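Local coordinates for protein precorrin-6y methyltransferase/putative decarboxylase (Methanothermobacter thermautotrophicus, PDB 1L3C) that probably methylates C-15 of cobalt-precorrin-6B with S-adenosyl-L-methionine and then decarboxylates at C-12, giving cobalt-precorrin-7 in anaerobic cobalamin biosynthesis, at residues T133-E138 and N177-I182. Sequence-based numbering, arbitrary orientation.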
loop_
_atom_site.group_PDB
_atom_site.type_symbol
_atom_site.label_atom_id
_atom_site.label_comp_id
_atom_site.label_asym_id
_atom_site.label_seq_id
_atom_site.Cartn_x
_atom_site.Cartn_y
_atom_site.Cartn_z
ATOM N N THR A 133 -17.748 4.856 3.854
ATOM C CA THR A 133 -16.920 3.871 3.171
ATOM C C THR A 133 -16.767 4.364 1.744
ATOM O O THR A 133 -17.765 4.502 1.035
ATOM C CB THR A 133 -17.675 2.519 3.153
ATOM O OG1 THR A 133 -17.643 1.932 4.460
ATOM C CG2 THR A 133 -17.092 1.572 2.144
ATOM N N ALA A 134 -15.537 4.603 1.298
ATOM C CA ALA A 134 -15.321 5.106 -0.057
ATOM C C ALA A 134 -14.445 4.218 -0.935
ATOM O O ALA A 134 -13.340 3.825 -0.553
ATOM C CB ALA A 134 -14.757 6.499 0.000
ATOM N N ILE A 135 -14.971 3.900 -2.112
ATOM C CA ILE A 135 -14.302 3.066 -3.104
ATOM C C ILE A 135 -13.919 3.959 -4.278
ATOM O O ILE A 135 -12.918 3.736 -4.955
ATOM C CB ILE A 135 -15.263 1.979 -3.634
ATOM C CG1 ILE A 135 -15.603 1.004 -2.519
ATOM C CG2 ILE A 135 -14.669 1.268 -4.842
ATOM C CD1 ILE A 135 -14.361 0.516 -1.750
ATOM N N LEU A 136 -14.781 4.926 -4.560
ATOM C CA LEU A 136 -14.546 5.851 -5.639
ATOM C C LEU A 136 -13.760 7.044 -5.140
ATOM O O LEU A 136 -13.903 7.498 -3.998
ATOM C CB LEU A 136 -15.863 6.321 -6.208
ATOM C CG LEU A 136 -16.791 5.144 -6.519
ATOM C CD1 LEU A 136 -18.127 5.672 -6.994
ATOM C CD2 LEU A 136 -16.168 4.218 -7.555
ATOM N N LEU A 137 -12.897 7.539 -6.004
ATOM C CA LEU A 137 -12.084 8.689 -5.685
ATOM C C LEU A 137 -12.972 9.918 -5.370
ATOM O O LEU A 137 -12.634 10.752 -4.522
ATOM C CB LEU A 137 -11.152 8.956 -6.877
ATOM C CG LEU A 137 -10.423 10.303 -6.907
ATOM C CD1 LEU A 137 -9.496 10.417 -5.690
ATOM C CD2 LEU A 137 -9.662 10.467 -8.221
ATOM N N GLU A 138 -14.109 10.005 -6.049
ATOM C CA GLU A 138 -15.016 11.134 -5.889
ATOM C C GLU A 138 -15.740 11.125 -4.556
ATOM O O GLU A 138 -16.002 12.186 -3.982
ATOM C CB GLU A 138 -16.007 11.187 -7.035
ATOM C CG GLU A 138 -15.338 11.381 -8.400
ATOM C CD GLU A 138 -14.817 10.071 -9.058
ATOM O OE1 GLU A 138 -15.078 8.968 -8.517
ATOM O OE2 GLU A 138 -14.158 10.151 -10.134
ATOM N N ASN A 177 -8.634 -4.114 -3.161
ATOM C CA ASN A 177 -8.659 -2.734 -3.643
ATOM C C ASN A 177 -8.622 -1.806 -2.446
ATOM O O ASN A 177 -9.162 -2.142 -1.396
ATOM C CB ASN A 177 -9.900 -2.468 -4.468
ATOM C CG ASN A 177 -9.900 -3.242 -5.751
ATOM O OD1 ASN A 177 -8.852 -3.703 -6.218
ATOM N ND2 ASN A 177 -11.072 -3.405 -6.334
ATOM N N PRO A 178 -7.949 -0.656 -2.569
ATOM C CA PRO A 178 -7.867 0.298 -1.460
ATOM C C PRO A 178 -9.269 0.746 -1.005
ATOM O O PRO A 178 -10.170 0.926 -1.827
ATOM C CB PRO A 178 -7.125 1.483 -2.086
ATOM C CG PRO A 178 -6.455 0.912 -3.288
ATOM C CD PRO A 178 -7.387 -0.092 -3.805
ATOM N N VAL A 179 -9.467 0.890 0.298
ATOM C CA VAL A 179 -10.741 1.379 0.832
ATOM C C VAL A 179 -10.416 2.528 1.799
ATOM O O VAL A 179 -9.479 2.436 2.593
ATOM C CB VAL A 179 -11.500 0.294 1.614
ATOM C CG1 VAL A 179 -12.850 0.818 2.057
ATOM C CG2 VAL A 179 -11.702 -0.928 0.755
ATOM N N ALA A 180 -11.153 3.622 1.694
ATOM C CA ALA A 180 -10.951 4.765 2.566
ATOM C C ALA A 180 -12.140 4.912 3.523
ATOM O O ALA A 180 -13.301 4.644 3.166
ATOM C CB ALA A 180 -10.789 6.026 1.738
ATOM N N LEU A 181 -11.847 5.274 4.763
ATOM C CA LEU A 181 -12.898 5.478 5.734
ATOM C C LEU A 181 -12.835 6.951 6.134
ATOM O O LEU A 181 -11.783 7.443 6.563
ATOM C CB LEU A 181 -12.698 4.568 6.947
ATOM C CG LEU A 181 -12.726 3.050 6.698
ATOM C CD1 LEU A 181 -12.603 2.282 8.020
ATOM C CD2 LEU A 181 -14.017 2.657 6.003
ATOM N N ILE A 182 -13.925 7.673 5.890
ATOM C CA ILE A 182 -14.021 9.083 6.252
ATOM C C ILE A 182 -14.909 9.087 7.483
ATOM O O ILE A 182 -16.006 8.563 7.452
ATOM C CB ILE A 182 -14.639 9.923 5.102
ATOM C CG1 ILE A 182 -13.693 9.935 3.890
ATOM C CG2 ILE A 182 -14.822 11.372 5.537
ATOM C CD1 ILE A 182 -13.905 8.805 2.939
#
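Ala134 and Ala180 face each other as an antiparallel hydrogen-bonded pair, closing the end of strand 128-134 against strand 171-184. Ala134 N donates to Ala180 O over 2.9 Å. Ala180 N returns a bond of 3.1 Å to Ala134 O. The tight part lies on the face of the two alanines, where Ala134 CB and Ala180 CB are 4.4 Å apart. Ile182, two residues on from Ala180, extends CD1 diagonally across to the neighbouring strand, 3.8 Å from Ala134 CB; all three residues are buried. Lys140 of helix 137-149 touches both alanines, and Leu147 packs on Ile182. On the other face Thr133 and Leu181, a non-hydrogen-bonded pair, run side by side beneath helix 19-29. The Thr133 torsion (chi1 -74°) turns OG1 toward Leu181 CD2, 4.0 Å away, and leaves CG2 on the side of Val179 CG1, at 4.3 Å. Thr133 lies close to Thr17, which binds S-adenosyl-L-methionine. The looser side begins at Ile135, partly exposed, where pairing stops and the chain turns through the N-cap Leu136 into helix 137-149. Here the contact rests on methyls: Ile135 CD1 meets Val179 CG2 at 3.9 Å, the two side chains crossing at a slant. Beyond it the strands part, and Asn177 OD1 instead accepts a hydrogen bond from Ser175 N of a second subunit. Strand 171-184 is the reversed strand of the class I methyltransferase fold, set between 128-134 and 154-166 (order 3-2-1-4-5-7-6). The chemistry implies a seam held in register by two hydrogen bonds between peptide groups and sealed by apolar methyl contacts; between these segments, hydrogen bonding is left to the backbone.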